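Local atomic coordinates of cytochrome B5 (Hadesarchaea archaeon YNP_N21, PDB entry 6NZX), a protein that binds one heme in a cytochrome b5 domain and probably serves as an electron-transfer protein. Residues 5-10 with 50-55; 28-33 with 70-75. All blocks are in the same frame, centred on the assembly; numbering follows the deposited sequence.

Interaction 1: residues 5-10 with 50-55; sequences FTKEEL and GQDLTE. With HEM (protoporphyrin IX containing Fe), chain B.
Asp52 OD2 takes two bonds from Thr54, while the CB of the same aspartate lies against Lys7 of the helix across the contact. Thr54 OG1 donates along the syn lone pair of OD2 at 2.5 Å. Thr54 N, at 3.1 Å, comes from above the carboxylate plane and completes an Asx turn. The two bonds fix the rotation of the carboxylate. With chi1 at 177° the carboxylate swings away from Asp52 N to the carbonyl side, where Thr54 follows in the chain. Lys7 reaches over with an extended chain, and its CE packs 4.0 Å from Asp52 CB. Its NZ stays 4.3 Å from Asp52 OD1, too far for a salt bridge, so the attraction is probably modest. One water ties the backbones together, donating to both Lys7 O and Gly50 O. Leu10 points toward the loop, and its CD2 meets Gln51 C at 3.7 Å. Gly50 CA sits 3.2 Å from Leu10 O, with a positive phi, and a side chain there would be tight against that oxygen. The helix start is closed by a capping box: Thr6 OG1 accepts from Glu9 N at 3.2 Å, and Thr6 N returns a weak bond to Glu9 OE1. Leu76 touches Lys7, Leu10 and Asp52. Leu53 CB lies against vinyl carbon CBC and methyl CMC of the heme. The short capped helix packs on a loop whose Leu53 lines the heme pocket of a cytochrome b5 domain.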
loop_
_atom_site.group_PDB
_atom_site.type_symbol
_atom_site.label_atom_id
_atom_site.label_comp_id
_atom_site.label_asym_id
_atom_site.label_seq_id
_atom_site.Cartn_x
_atom_site.Cartn_y
_atom_site.Cartn_z
ATOM N N PHE A 5 5.334 -11.310 -2.250
ATOM C CA PHE A 5 5.446 -10.316 -3.285
ATOM C C PHE A 5 6.903 -9.854 -3.347
ATOM O O PHE A 5 7.537 -9.602 -2.346
ATOM C CB PHE A 5 4.518 -9.126 -2.996
ATOM C CG PHE A 5 3.036 -9.424 -3.035
ATOM C CD1 PHE A 5 2.323 -9.348 -4.218
ATOM C CD2 PHE A 5 2.343 -9.764 -1.880
ATOM C CE1 PHE A 5 0.955 -9.598 -4.247
ATOM C CE2 PHE A 5 0.985 -10.040 -1.914
ATOM C CZ PHE A 5 0.294 -9.971 -3.100
ATOM N N THR A 6 7.440 -9.779 -4.552
ATOM C CA THR A 6 8.585 -8.962 -4.815
ATOM C C THR A 6 8.075 -7.522 -4.976
ATOM O O THR A 6 6.870 -7.294 -5.165
ATOM C CB THR A 6 9.349 -9.480 -6.043
ATOM O OG1 THR A 6 8.573 -9.146 -7.186
ATOM C CG2 THR A 6 9.615 -10.972 -6.012
ATOM N N LYS A 7 8.990 -6.562 -4.913
ATOM C CA LYS A 7 8.675 -5.165 -5.095
ATOM C C LYS A 7 8.256 -4.912 -6.544
ATOM O O LYS A 7 7.462 -4.017 -6.806
ATOM C CB LYS A 7 9.873 -4.277 -4.756
ATOM C CG LYS A 7 10.097 -4.052 -3.276
ATOM C CD LYS A 7 11.210 -3.077 -2.973
ATOM C CE LYS A 7 11.233 -2.686 -1.511
ATOM N NZ LYS A 7 12.538 -2.133 -1.109
ATOM N N GLU A 8 8.825 -5.678 -7.478
ATOM C CA GLU A 8 8.480 -5.535 -8.874
ATOM C C GLU A 8 7.000 -5.897 -9.032
ATOM O O GLU A 8 6.254 -5.138 -9.626
ATOM C CB GLU A 8 9.411 -6.373 -9.749
ATOM C CG GLU A 8 9.563 -5.828 -11.162
ATOM C CD GLU A 8 10.875 -6.210 -11.831
ATOM O OE1 GLU A 8 11.432 -7.272 -11.469
ATOM O OE2 GLU A 8 11.346 -5.439 -12.700
ATOM N N GLU A 9 6.583 -7.017 -8.421
ATOM C CA GLU A 9 5.207 -7.486 -8.489
ATOM C C GLU A 9 4.271 -6.541 -7.740
ATOM O O GLU A 9 3.138 -6.329 -8.163
ATOM C CB GLU A 9 5.055 -8.886 -7.888
ATOM C CG GLU A 9 5.767 -9.959 -8.685
ATOM C CD GLU A 9 5.824 -11.314 -8.003
ATOM O OE1 GLU A 9 5.373 -11.421 -6.826
ATOM O OE2 GLU A 9 6.335 -12.256 -8.648
ATOM N N LEU A 10 4.738 -6.009 -6.607
ATOM C CA LEU A 10 3.918 -5.131 -5.791
ATOM C C LEU A 10 3.609 -3.833 -6.549
ATOM O O LEU A 10 2.549 -3.228 -6.343
ATOM C CB LEU A 10 4.638 -4.855 -4.466
ATOM C CG LEU A 10 3.971 -3.807 -3.583
ATOM C CD1 LEU A 10 2.698 -4.369 -2.954
ATOM C CD2 LEU A 10 4.926 -3.296 -2.524
ATOM N N GLY A 50 1.443 0.648 -4.380
ATOM C CA GLY A 50 2.282 -0.297 -5.060
ATOM C C GLY A 50 3.725 -0.199 -4.629
ATOM O O GLY A 50 4.603 -0.668 -5.340
ATOM N N GLN A 51 3.971 0.396 -3.451
ATOM C CA GLN A 51 5.310 0.610 -2.959
ATOM C C GLN A 51 5.406 0.227 -1.481
ATOM O O GLN A 51 4.423 0.190 -0.739
ATOM C CB GLN A 51 5.746 2.065 -3.143
ATOM C CG GLN A 51 5.958 2.454 -4.599
ATOM C CD GLN A 51 6.272 3.921 -4.745
ATOM O OE1 GLN A 51 6.094 4.709 -3.821
ATOM N NE2 GLN A 51 6.728 4.296 -5.929
ATOM N N ASP A 52 6.640 -0.047 -1.063
ATOM C CA ASP A 52 6.980 -0.105 0.328
ATOM C C ASP A 52 7.179 1.330 0.847
ATOM O O ASP A 52 8.123 2.017 0.464
ATOM C CB ASP A 52 8.217 -0.967 0.533
ATOM C CG ASP A 52 8.690 -1.010 1.972
ATOM O OD1 ASP A 52 9.812 -1.420 2.177
ATOM O OD2 ASP A 52 7.942 -0.600 2.847
ATOM N N LEU A 53 6.284 1.753 1.735
ATOM C CA LEU A 53 6.250 3.098 2.221
ATOM C C LEU A 53 6.609 3.137 3.713
ATOM O O LEU A 53 6.183 4.057 4.458
ATOM C CB LEU A 53 4.847 3.645 1.937
ATOM C CG LEU A 53 4.439 3.713 0.460
ATOM C CD1 LEU A 53 3.068 4.345 0.317
ATOM C CD2 LEU A 53 5.454 4.489 -0.357
ATOM N N THR A 54 7.414 2.160 4.154
ATOM C CA THR A 54 7.807 2.041 5.541
ATOM C C THR A 54 8.430 3.368 6.013
ATOM O O THR A 54 7.984 3.942 6.999
ATOM C CB THR A 54 8.769 0.861 5.749
ATOM O OG1 THR A 54 8.142 -0.354 5.351
ATOM C CG2 THR A 54 9.228 0.717 7.181
ATOM N N GLU A 55 9.422 3.863 5.274
ATOM C CA GLU A 55 10.118 5.092 5.616
ATOM C C GLU A 55 9.177 6.296 5.540
ATOM O O GLU A 55 9.282 7.177 6.374
ATOM C CB GLU A 55 11.312 5.343 4.695
ATOM C CG GLU A 55 12.606 4.745 5.215
ATOM C CD GLU A 55 13.828 5.629 5.024
ATOM O OE1 GLU A 55 13.915 6.692 5.694
ATOM O OE2 GLU A 55 14.683 5.261 4.186
HETATM C CHA HEM B . -5.177 7.921 6.165
HETATM C CHB HEM B . -2.294 11.731 4.913
HETATM C CHC HEM B . 1.391 8.602 4.139
HETATM C CHD HEM B . -1.591 4.864 5.061
HETATM C C1A HEM B . -4.674 9.272 5.935
HETATM C C2A HEM B . -5.560 10.424 6.161
HETATM C C3A HEM B . -4.667 11.550 5.781
HETATM C C4A HEM B . -3.456 10.948 5.409
HETATM C CMA HEM B . -5.047 13.012 5.808
HETATM C CAA HEM B . -6.989 10.398 6.677
HETATM C CBA HEM B . -7.004 10.210 8.214
HETATM C CGA HEM B . -7.916 9.079 8.712
HETATM O O1A HEM B . -7.565 8.430 9.728
HETATM O O2A HEM B . -8.998 8.816 8.124
HETATM C C1B HEM B . -0.968 11.221 4.520
HETATM C C2B HEM B . 0.085 12.057 4.132
HETATM C C3B HEM B . 1.222 11.136 3.905
HETATM C C4B HEM B . 0.613 9.842 4.233
HETATM C CMB HEM B . 0.120 13.556 3.959
HETATM C CAB HEM B . 2.645 11.335 3.387
HETATM C CBB HEM B . 3.571 12.033 4.371
HETATM C C1C HEM B . 0.925 7.245 4.367
HETATM C C2C HEM B . 1.783 6.182 4.169
HETATM C C3C HEM B . 0.900 5.017 4.405
HETATM C C4C HEM B . -0.391 5.632 4.742
HETATM C CMC HEM B . 3.226 6.306 3.781
HETATM C CAC HEM B . 1.162 3.549 4.433
HETATM C CBC HEM B . 2.375 3.036 4.436
HETATM C C1D HEM B . -2.907 5.382 5.443
HETATM C C2D HEM B . -3.958 4.525 5.756
HETATM C C3D HEM B . -5.049 5.427 6.111
HETATM C C4D HEM B . -4.455 6.680 5.926
HETATM C CMD HEM B . -3.967 3.020 5.773
HETATM C CAD HEM B . -6.466 5.067 6.542
HETATM C CBD HEM B . -7.316 4.954 5.269
HETATM C CGD HEM B . -8.783 4.720 5.547
HETATM O O1D HEM B . -9.578 4.630 4.586
HETATM O O2D HEM B . -9.183 4.618 6.727
HETATM N NA HEM B . -3.460 9.594 5.471
HETATM N NB HEM B . -0.668 9.904 4.595
HETATM N NC HEM B . -0.334 6.970 4.681
HETATM N ND HEM B . -3.173 6.687 5.532
HETATM FE FE HEM B . -1.892 8.286 5.082
HETATM O O HOH W 1 7.283 -1.707 -5.220
#

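Interaction 2: residues 28-33 with 70-75; sequences KVYDVT and FPVVGV. With HEM (protoporphyrin IX containing Fe), chain B.
Phe70 and Tyr30 both carry CG anti to their carbonyl carbons (chi1 -63° in each), which sets the Phe70 ring beside Val32 and the Tyr30 ring beside Val72. The two segments form an antiparallel strand pair, 28-31 with 72-75, interrupted by a classic beta bulge where Val73 and Gly74 both face Val29. Three backbone bonds hold it. Val29 N donates to Gly74 O, Val73 N to Val29 O at 2.7 Å, and Asp31 N to Pro71 O at 2.9 Å. On one side of the sheet Tyr30 and Val72 lie alongside each other, pointing the same way, with Tyr30 CE1 3.4 Å from Val72 CG2. At the bulge, Val29 and Val73 cross at about a right angle, CG1 of the first 3.6 Å from CG2 of the second. Asp31 OD1 accepts from Thr33 N, which makes an Asx turn, and also from Thr33 OG1 on its syn lone pair. Val32 CG1 sits over one face of the Phe70 ring, offset toward its rim, in a CH-pi contact of 4.3 Å to the centroid. The heme propionate meets this ring at its edge. With an alanine here instead of Phe70, Val32 CG1 would probably lose the aromatic face it rests on, and a gap is likely to open beside the propionate. Phe70 CZ comes within 3.4 Å of heme O1D.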
loop_
_atom_site.group_PDB
_atom_site.type_symbol
_atom_site.label_atom_id
_atom_site.label_comp_id
_atom_site.label_asym_id
_atom_site.label_seq_id
_atom_site.Cartn_x
_atom_site.Cartn_y
_atom_site.Cartn_z
ATOM N N LYS A 28 4.903 -6.364 5.378
ATOM C CA LYS A 28 3.534 -6.862 5.160
ATOM C C LYS A 28 2.815 -6.008 4.102
ATOM O O LYS A 28 2.977 -4.816 4.038
ATOM C CB LYS A 28 2.746 -6.844 6.473
ATOM C CG LYS A 28 3.085 -7.956 7.466
ATOM C CD LYS A 28 2.015 -8.087 8.528
ATOM C CE LYS A 28 2.038 -9.421 9.246
ATOM N NZ LYS A 28 0.737 -9.713 9.902
ATOM N N VAL A 29 1.999 -6.655 3.275
ATOM C CA VAL A 29 1.339 -6.008 2.164
ATOM C C VAL A 29 -0.141 -5.950 2.494
ATOM O O VAL A 29 -0.746 -7.001 2.772
ATOM C CB VAL A 29 1.610 -6.775 0.855
ATOM C CG1 VAL A 29 0.853 -6.185 -0.331
ATOM C CG2 VAL A 29 3.106 -6.843 0.576
ATOM N N TYR A 30 -0.690 -4.727 2.414
ATOM C CA TYR A 30 -2.040 -4.392 2.785
ATOM C C TYR A 30 -2.803 -4.030 1.512
ATOM O O TYR A 30 -2.278 -3.319 0.689
ATOM C CB TYR A 30 -2.055 -3.212 3.768
ATOM C CG TYR A 30 -1.380 -3.494 5.083
ATOM C CD1 TYR A 30 -2.098 -3.948 6.177
ATOM C CD2 TYR A 30 -0.010 -3.362 5.219
ATOM C CE1 TYR A 30 -1.476 -4.240 7.382
ATOM C CE2 TYR A 30 0.625 -3.628 6.422
ATOM C CZ TYR A 30 -0.112 -4.093 7.500
ATOM O OH TYR A 30 0.507 -4.340 8.689
ATOM N N ASP A 31 -4.036 -4.528 1.390
ATOM C CA ASP A 31 -4.930 -4.150 0.329
ATOM C C ASP A 31 -5.737 -2.923 0.781
ATOM O O ASP A 31 -6.667 -3.044 1.578
ATOM C CB ASP A 31 -5.838 -5.319 -0.077
ATOM C CG ASP A 31 -6.811 -4.972 -1.198
ATOM O OD1 ASP A 31 -6.704 -3.840 -1.730
ATOM O OD2 ASP A 31 -7.633 -5.857 -1.570
ATOM N N VAL A 32 -5.403 -1.761 0.213
ATOM C CA VAL A 32 -6.051 -0.509 0.547
ATOM C C VAL A 32 -7.010 -0.079 -0.582
ATOM O O VAL A 32 -7.457 1.075 -0.627
ATOM C CB VAL A 32 -5.017 0.582 0.891
ATOM C CG1 VAL A 32 -4.337 0.295 2.222
ATOM C CG2 VAL A 32 -3.979 0.796 -0.202
ATOM N N THR A 33 -7.337 -1.009 -1.483
ATOM C CA THR A 33 -8.380 -0.785 -2.480
ATOM C C THR A 33 -9.688 -0.518 -1.725
ATOM O O THR A 33 -9.990 -1.169 -0.723
ATOM C CB THR A 33 -8.509 -1.960 -3.462
ATOM O OG1 THR A 33 -7.215 -2.345 -3.940
ATOM C CG2 THR A 33 -9.398 -1.619 -4.642
ATOM N N PHE A 70 -7.317 -2.765 7.088
ATOM C CA PHE A 70 -7.212 -3.326 5.734
ATOM C C PHE A 70 -6.649 -4.754 5.756
ATOM O O PHE A 70 -5.790 -5.095 6.574
ATOM C CB PHE A 70 -6.388 -2.355 4.884
ATOM C CG PHE A 70 -7.087 -1.022 4.763
ATOM C CD1 PHE A 70 -8.174 -0.881 3.918
ATOM C CD2 PHE A 70 -6.724 0.045 5.561
ATOM C CE1 PHE A 70 -8.873 0.310 3.842
ATOM C CE2 PHE A 70 -7.417 1.245 5.480
ATOM C CZ PHE A 70 -8.494 1.368 4.633
ATOM N N PRO A 71 -7.081 -5.635 4.825
ATOM C CA PRO A 71 -6.544 -7.000 4.765
ATOM C C PRO A 71 -5.033 -7.013 4.470
ATOM O O PRO A 71 -4.558 -6.209 3.692
ATOM C CB PRO A 71 -7.305 -7.701 3.636
ATOM C CG PRO A 71 -8.329 -6.704 3.122
ATOM C CD PRO A 71 -8.112 -5.378 3.821
ATOM N N VAL A 72 -4.306 -7.890 5.158
ATOM C CA VAL A 72 -2.940 -8.244 4.793
ATOM C C VAL A 72 -3.048 -9.358 3.744
ATOM O O VAL A 72 -3.651 -10.410 4.011
ATOM C CB VAL A 72 -2.121 -8.692 6.016
ATOM C CG1 VAL A 72 -0.703 -9.118 5.642
ATOM C CG2 VAL A 72 -2.091 -7.617 7.090
ATOM N N VAL A 73 -2.481 -9.120 2.563
ATOM C CA VAL A 73 -2.600 -10.050 1.459
ATOM C C VAL A 73 -1.265 -10.794 1.264
ATOM O O VAL A 73 -1.192 -11.781 0.571
ATOM C CB VAL A 73 -3.086 -9.335 0.180
ATOM C CG1 VAL A 73 -4.511 -8.832 0.339
ATOM C CG2 VAL A 73 -2.175 -8.190 -0.234
ATOM N N GLY A 74 -0.215 -10.365 1.955
ATOM C CA GLY A 74 1.023 -11.109 1.901
ATOM C C GLY A 74 2.173 -10.378 2.558
ATOM O O GLY A 74 1.978 -9.444 3.347
ATOM N N VAL A 75 3.379 -10.855 2.237
ATOM C CA VAL A 75 4.594 -10.317 2.735
ATOM C C VAL A 75 5.438 -9.921 1.524
ATOM O O VAL A 75 5.267 -10.478 0.429
ATOM C CB VAL A 75 5.321 -11.296 3.676
ATOM C CG1 VAL A 75 4.434 -11.673 4.860
ATOM C CG2 VAL A 75 5.821 -12.547 2.959
HETATM C CHA HEM B . -5.177 7.921 6.165
HETATM C CHB HEM B . -2.294 11.731 4.913
HETATM C CHC HEM B . 1.391 8.602 4.139
HETATM C CHD HEM B . -1.591 4.864 5.061
HETATM C C1A HEM B . -4.674 9.272 5.935
HETATM C C2A HEM B . -5.560 10.424 6.161
HETATM C C3A HEM B . -4.667 11.550 5.781
HETATM C C4A HEM B . -3.456 10.948 5.409
HETATM C CMA HEM B . -5.047 13.012 5.808
HETATM C CAA HEM B . -6.989 10.398 6.677
HETATM C CBA HEM B . -7.004 10.210 8.214
HETATM C CGA HEM B . -7.916 9.079 8.712
HETATM O O1A HEM B . -7.565 8.430 9.728
HETATM O O2A HEM B . -8.998 8.816 8.124
HETATM C C1B HEM B . -0.968 11.221 4.520
HETATM C C2B HEM B . 0.085 12.057 4.132
HETATM C C3B HEM B . 1.222 11.136 3.905
HETATM C C4B HEM B . 0.613 9.842 4.233
HETATM C CMB HEM B . 0.120 13.556 3.959
HETATM C CAB HEM B . 2.645 11.335 3.387
HETATM C CBB HEM B . 3.571 12.033 4.371
HETATM C C1C HEM B . 0.925 7.245 4.367
HETATM C C2C HEM B . 1.783 6.182 4.169
HETATM C C3C HEM B . 0.900 5.017 4.405
HETATM C C4C HEM B . -0.391 5.632 4.742
HETATM C CMC HEM B . 3.226 6.306 3.781
HETATM C CAC HEM B . 1.162 3.549 4.433
HETATM C CBC HEM B . 2.375 3.036 4.436
HETATM C C1D HEM B . -2.907 5.382 5.443
HETATM C C2D HEM B . -3.958 4.525 5.756
HETATM C C3D HEM B . -5.049 5.427 6.111
HETATM C C4D HEM B . -4.455 6.680 5.926
HETATM C CMD HEM B . -3.967 3.020 5.773
HETATM C CAD HEM B . -6.466 5.067 6.542
HETATM C CBD HEM B . -7.316 4.954 5.269
HETATM C CGD HEM B . -8.783 4.720 5.547
HETATM O O1D HEM B . -9.578 4.630 4.586
HETATM O O2D HEM B . -9.183 4.618 6.727
HETATM N NA HEM B . -3.460 9.594 5.471
HETATM N NB HEM B . -0.668 9.904 4.595
HETATM N NC HEM B . -0.334 6.970 4.681
HETATM N ND HEM B . -3.173 6.687 5.532
HETATM FE FE HEM B . -1.892 8.286 5.082
#

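Interactions 1 and 2 lie about 11 Å apart, centre to centre, in one small cytochrome b5 domain. Their segments alternate along the chain: 5-10, 28-33, 50-55, then 70-75. Interaction 2 joins the two inner strands of the four-stranded mixed sheet. Interaction 1 packs the helix that follows outer strand 3-5 against the loop 50-55. The two meet directly. Phe5 N probably donates to Val75 O at 2.8 Å, and Leu10 CD1 packs on Val29 CG1. Both also reach the heme, through Leu53 and Phe70. The helix thus touches both the sheet and the heme-lining loop through Leu10.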